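Local coordinates for AlgW protein (Pseudomonas aeruginosa, PDB 7CO3) that is an HtrA-type protease of the S1C family that probably cleaves proteins as a serine endopeptidase and carries a PDZ domain after its trypsin-like domain, at residues M167-S172 / G236-G240; T348-I354 / T368-L373. The protein carries 1 engineered substitution. One frame throughout, in Å; residues are numbered along the deposited sequence.

Contact 1: M167-S172 / G236-G240; sequences MTLGRS and GNLIG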
loop_
_atom_site.group_PDB
_atom_site.type_symbol
_atom_site.label_atom_id
_atom_site.label_comp_id
_atom_site.label_asym_id
_atom_site.label_seq_id
_atom_site.Cartn_x
_atom_site.Cartn_y
_atom_site.Cartn_z
ATOM N N MET B 167 16.762 -17.039 13.215
ATOM C CA MET B 167 16.892 -15.677 12.731
ATOM C C MET B 167 18.181 -15.047 13.249
ATOM O O MET B 167 18.557 -15.230 14.409
ATOM C CB MET B 167 15.690 -14.872 13.219
ATOM C CG MET B 167 15.674 -13.489 12.685
ATOM S SD MET B 167 15.283 -13.505 10.936
ATOM C CE MET B 167 13.613 -14.107 11.028
ATOM N N THR B 168 18.852 -14.292 12.384
ATOM C CA THR B 168 19.920 -13.399 12.816
ATOM C C THR B 168 19.297 -12.140 13.388
ATOM O O THR B 168 18.218 -11.720 12.959
ATOM C CB THR B 168 20.833 -13.021 11.649
ATOM O OG1 THR B 168 21.321 -14.201 11.018
ATOM C CG2 THR B 168 22.024 -12.217 12.137
ATOM N N LEU B 169 19.976 -11.520 14.338
ATOM C CA LEU B 169 19.447 -10.323 14.972
ATOM C C LEU B 169 20.029 -9.064 14.350
ATOM O O LEU B 169 21.228 -8.977 14.096
ATOM C CB LEU B 169 19.762 -10.329 16.461
ATOM C CG LEU B 169 19.219 -11.505 17.259
ATOM C CD1 LEU B 169 19.765 -11.335 18.664
ATOM C CD2 LEU B 169 17.665 -11.559 17.265
ATOM N N GLY B 170 19.166 -8.084 14.102
ATOM C CA GLY B 170 19.599 -6.749 13.750
ATOM C C GLY B 170 19.742 -5.893 14.996
ATOM O O GLY B 170 19.682 -6.367 16.132
ATOM N N ARG B 171 19.926 -4.607 14.775
ATOM C CA ARG B 171 20.053 -3.647 15.865
ATOM C C ARG B 171 18.911 -2.648 15.743
ATOM O O ARG B 171 18.934 -1.779 14.871
ATOM C CB ARG B 171 21.420 -2.973 15.819
ATOM C CG ARG B 171 22.566 -3.951 16.100
ATOM C CD ARG B 171 23.927 -3.277 15.917
ATOM N NE ARG B 171 24.532 -3.522 14.609
ATOM C CZ ARG B 171 24.371 -2.739 13.543
ATOM N NH1 ARG B 171 24.972 -3.038 12.395
ATOM N NH2 ARG B 171 23.610 -1.652 13.620
ATOM N N SER B 172 17.897 -2.792 16.600
ATOM C CA SER B 172 16.702 -1.965 16.457
ATOM C C SER B 172 16.972 -0.509 16.841
ATOM O O SER B 172 16.275 0.397 16.367
ATOM C CB SER B 172 15.524 -2.546 17.241
ATOM O OG SER B 172 15.841 -2.965 18.573
ATOM N N GLY B 236 18.284 -8.795 5.885
ATOM C CA GLY B 236 17.628 -9.969 6.433
ATOM C C GLY B 236 17.766 -10.151 7.934
ATOM O O GLY B 236 17.383 -11.206 8.435
ATOM N N ASN B 237 18.309 -9.177 8.667
ATOM C CA ASN B 237 18.415 -9.317 10.105
ATOM C C ASN B 237 17.156 -8.819 10.775
ATOM O O ASN B 237 16.578 -7.824 10.356
ATOM C CB ASN B 237 19.632 -8.572 10.671
ATOM C CG ASN B 237 20.921 -8.912 9.951
ATOM O OD1 ASN B 237 21.414 -10.026 10.053
ATOM N ND2 ASN B 237 21.467 -7.951 9.216
ATOM N N LEU B 238 16.789 -9.473 11.872
ATOM C CA LEU B 238 15.560 -9.154 12.583
ATOM C C LEU B 238 15.659 -7.835 13.337
ATOM O O LEU B 238 16.509 -7.672 14.222
ATOM C CB LEU B 238 15.225 -10.265 13.567
ATOM C CG LEU B 238 13.943 -10.121 14.380
ATOM C CD1 LEU B 238 12.689 -10.221 13.462
ATOM C CD2 LEU B 238 13.936 -11.167 15.512
ATOM N N ILE B 239 14.727 -6.924 13.047
ATOM C CA ILE B 239 14.603 -5.671 13.780
ATOM C C ILE B 239 13.300 -5.545 14.551
ATOM O O ILE B 239 13.189 -4.645 15.401
ATOM C CB ILE B 239 14.795 -4.452 12.846
ATOM C CG1 ILE B 239 13.748 -4.447 11.704
ATOM C CG2 ILE B 239 16.210 -4.474 12.258
ATOM C CD1 ILE B 239 13.778 -3.168 10.871
ATOM N N GLY B 240 12.308 -6.397 14.325
ATOM C CA GLY B 240 11.089 -6.216 15.092
ATOM C C GLY B 240 10.119 -7.358 14.876
ATOM O O GLY B 240 10.330 -8.240 14.042
#

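Contact 2: T348-I354 / T368-L373; sequences TRPGQKI and TAEVGL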
loop_
_atom_site.group_PDB
_atom_site.type_symbol
_atom_site.label_atom_id
_atom_site.label_comp_id
_atom_site.label_asym_id
_atom_site.label_seq_id
_atom_site.Cartn_x
_atom_site.Cartn_y
_atom_site.Cartn_z
ATOM N N THR B 348 12.813 -2.750 38.472
ATOM C CA THR B 348 13.172 -2.884 39.884
ATOM C C THR B 348 12.703 -4.241 40.392
ATOM O O THR B 348 11.882 -4.917 39.761
ATOM C CB THR B 348 12.550 -1.812 40.795
ATOM O OG1 THR B 348 11.165 -2.112 41.001
ATOM C CG2 THR B 348 12.722 -0.379 40.245
ATOM N N ARG B 349 13.197 -4.611 41.566
ATOM C CA ARG B 349 12.876 -5.977 41.957
ATOM C C ARG B 349 11.914 -5.985 43.135
ATOM O O ARG B 349 12.114 -5.245 44.113
ATOM C CB ARG B 349 14.127 -6.790 42.327
ATOM C CG ARG B 349 15.171 -7.057 41.217
ATOM C CD ARG B 349 15.693 -5.774 40.609
ATOM N NE ARG B 349 16.981 -5.866 39.937
ATOM C CZ ARG B 349 17.751 -4.808 39.720
ATOM N NH1 ARG B 349 17.351 -3.611 40.131
ATOM N NH2 ARG B 349 18.914 -4.936 39.098
ATOM N N PRO B 350 10.884 -6.825 43.041
ATOM C CA PRO B 350 9.854 -6.855 44.083
ATOM C C PRO B 350 10.427 -7.256 45.433
ATOM O O PRO B 350 11.391 -8.021 45.523
ATOM C CB PRO B 350 8.855 -7.896 43.564
ATOM C CG PRO B 350 9.121 -7.985 42.097
ATOM C CD PRO B 350 10.600 -7.779 41.963
ATOM N N GLY B 351 9.816 -6.732 46.490
ATOM C CA GLY B 351 10.275 -6.970 47.838
ATOM C C GLY B 351 11.309 -5.986 48.331
ATOM O O GLY B 351 11.568 -5.927 49.545
ATOM N N GLN B 352 11.894 -5.205 47.434
ATOM C CA GLN B 352 12.920 -4.234 47.780
ATOM C C GLN B 352 12.283 -2.963 48.340
ATOM O O GLN B 352 11.171 -2.584 47.958
ATOM C CB GLN B 352 13.756 -3.944 46.533
ATOM C CG GLN B 352 14.338 -2.569 46.383
ATOM C CD GLN B 352 15.505 -2.602 45.431
ATOM O OE1 GLN B 352 16.369 -3.472 45.537
ATOM N NE2 GLN B 352 15.529 -1.676 44.476
ATOM N N LYS B 353 12.985 -2.328 49.280
ATOM C CA LYS B 353 12.550 -1.088 49.912
ATOM C C LYS B 353 13.183 0.084 49.175
ATOM O O LYS B 353 14.412 0.158 49.066
ATOM C CB LYS B 353 12.955 -1.041 51.387
ATOM C CG LYS B 353 12.328 -2.098 52.281
ATOM C CD LYS B 353 10.823 -1.970 52.333
ATOM C CE LYS B 353 10.296 -2.398 53.691
ATOM N NZ LYS B 353 11.164 -3.424 54.332
ATOM N N ILE B 354 12.359 1.002 48.676
ATOM C CA ILE B 354 12.881 2.212 48.058
ATOM C C ILE B 354 12.051 3.410 48.487
ATOM O O ILE B 354 10.865 3.300 48.804
ATOM C CB ILE B 354 13.028 2.114 46.518
ATOM C CG1 ILE B 354 11.911 1.340 45.778
ATOM C CG2 ILE B 354 14.304 1.376 46.179
ATOM C CD1 ILE B 354 10.497 1.860 45.787
ATOM N N THR B 368 8.308 5.946 52.092
ATOM C CA THR B 368 8.980 4.711 51.715
ATOM C C THR B 368 7.943 3.711 51.218
ATOM O O THR B 368 6.773 3.771 51.605
ATOM C CB THR B 368 9.799 4.112 52.888
ATOM O OG1 THR B 368 10.566 5.147 53.511
ATOM C CG2 THR B 368 10.765 3.043 52.396
ATOM N N ALA B 369 8.380 2.810 50.334
ATOM C CA ALA B 369 7.521 1.784 49.761
ATOM C C ALA B 369 8.321 0.509 49.511
ATOM O O ALA B 369 9.479 0.569 49.089
ATOM C CB ALA B 369 6.884 2.270 48.447
ATOM N N GLU B 370 7.694 -0.642 49.777
ATOM C CA GLU B 370 8.272 -1.945 49.454
ATOM C C GLU B 370 7.821 -2.338 48.051
ATOM O O GLU B 370 6.620 -2.492 47.807
ATOM C CB GLU B 370 7.852 -3.009 50.477
ATOM C CG GLU B 370 8.762 -4.254 50.532
ATOM C CD GLU B 370 8.626 -5.062 51.829
ATOM O OE1 GLU B 370 7.605 -5.760 52.002
ATOM O OE2 GLU B 370 9.547 -5.015 52.675
ATOM N N VAL B 371 8.778 -2.489 47.130
ATOM C CA VAL B 371 8.435 -2.779 45.737
ATOM C C VAL B 371 7.666 -4.088 45.662
ATOM O O VAL B 371 8.188 -5.151 46.018
ATOM C CB VAL B 371 9.686 -2.857 44.859
ATOM C CG1 VAL B 371 9.279 -3.256 43.426
ATOM C CG2 VAL B 371 10.421 -1.558 44.865
ATOM N N GLY B 372 6.424 -4.026 45.187
ATOM C CA GLY B 372 5.651 -5.219 44.923
ATOM C C GLY B 372 5.914 -5.800 43.527
ATOM O O GLY B 372 6.661 -5.241 42.727
ATOM N N LEU B 373 5.293 -6.959 43.272
ATOM C CA LEU B 373 5.205 -7.571 41.944
ATOM C C LEU B 373 3.971 -7.064 41.209
ATOM O O LEU B 373 2.870 -7.021 41.779
ATOM C CB LEU B 373 5.091 -9.099 42.059
ATOM C CG LEU B 373 4.631 -9.936 40.840
ATOM C CD1 LEU B 373 5.423 -11.235 40.690
ATOM C CD2 LEU B 373 3.139 -10.295 40.820
#

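Contact 1: M167-S172 / G236-G240
Met-167 and Leu-238 meet at about a right angle. Met-167 CG lies 3.4 Å from Leu-238 CB, a tight carbon contact. It gets there because CG is anti to the backbone N (chi1 -175°). A bend at chi2 (71°) then puts Met-167 SD 4.0 Å from Gly-236 O, a buried carbonyl oxygen with no hydrogen-bond partner in the model. Leu-238 CD2 is touched from two directions, by Met-167 CG and by Leu-169 CD2, the latter at 4.1 Å. Leu-169 sets off away from 236-240, yet its CD2 makes this contact. On the other flank Thr-168 and Asn-237 lie side by side and point the same way. The touching pair is Thr-168 CG2 and Asn-237 OD1, a methyl against an amide oxygen. Asn-237 CB sits against the backbone of Gly-170, 3.5 Å from its N.

Two backbone bonds hold the segments together. Leu-238 N donates to Thr-168 O at 2.9 Å, nearly straight at 171°. Gly-170 N donates to Leu-238 O at 2.7 Å, from above the carbonyl plane. Together they make a single beta bridge between Leu-169 and Leu-238. Nearby, Met-112 touches both leucines. This arrangement belongs to the trypsin-like double-barrel fold, where the linker between the barrels packs on the start of a strand of the second barrel.

Contact 2: T348-I354 / T368-L373
Lys-353 folds across Glu-370 on the exposed face of the hairpin. Its chain bends at chi2, chi3 and chi4, while the Glu-370 chain runs extended beyond CG. Lys-353 NZ reaches Glu-370 OE2 at 2.8 Å in a salt bridge whose hydrogen-bond geometry is weak. Lys-353 CD also rests on Glu-370 CG at 3.6 Å, so methylene groups share the contact.

Ile-354 and Ala-369 face the other way, and Ile-354 packs on Val-371. Ile-354 places CG1 between its backbone N and carbonyl carbon (chi1 38°), and CG1 and CD1 both press on Val-371 CG2. The Ile-354 CG1 to Val-371 CG2 pair, at 3.4 Å, is tight. The second Val-371 methyl, CG1, lies 3.3 Å from Thr-348 OG1, which is itself hydrogen-bonded to Val-345 O. Val-371 thus has one methyl against Ile-354 and the other against Thr-348. Farther along, the Pro-350 ring brings CG to 4.2 Å from Leu-373 CB.

Ile-354 and Ala-369 form a hydrogen-bonded pair, with 2.9 Å from Ile-354 N to Ala-369 O and 3.0 Å from Ala-369 N to Ile-354 O. Val-371 N also donates to Gln-352 O. A type II turn from Arg-349 to Gln-352 leads into this antiparallel beta hairpin of the PDZ domain.

In the fold
The two contacts follow each other along the chain; they neither nest nor cross. From the N terminus, the chain builds the six-stranded barrel and leaves it after strand 154-158. Contact 1 then closes a long loop of 63 residues, which includes strands 180-185, 193-204, 215-218 and 230-233. It ties the linker between the barrels to strand 238-245 of the second sheet. After helix 261-274 the chain enters the PDZ domain. There contact 2 closes a short loop of 13 residues, joining neighbouring strands 353-358 and 366-373 of one antiparallel sheet. Their nearest atoms are about 20 Å apart and do not touch; contact 1 lies in the protease domain and contact 2 in the PDZ domain.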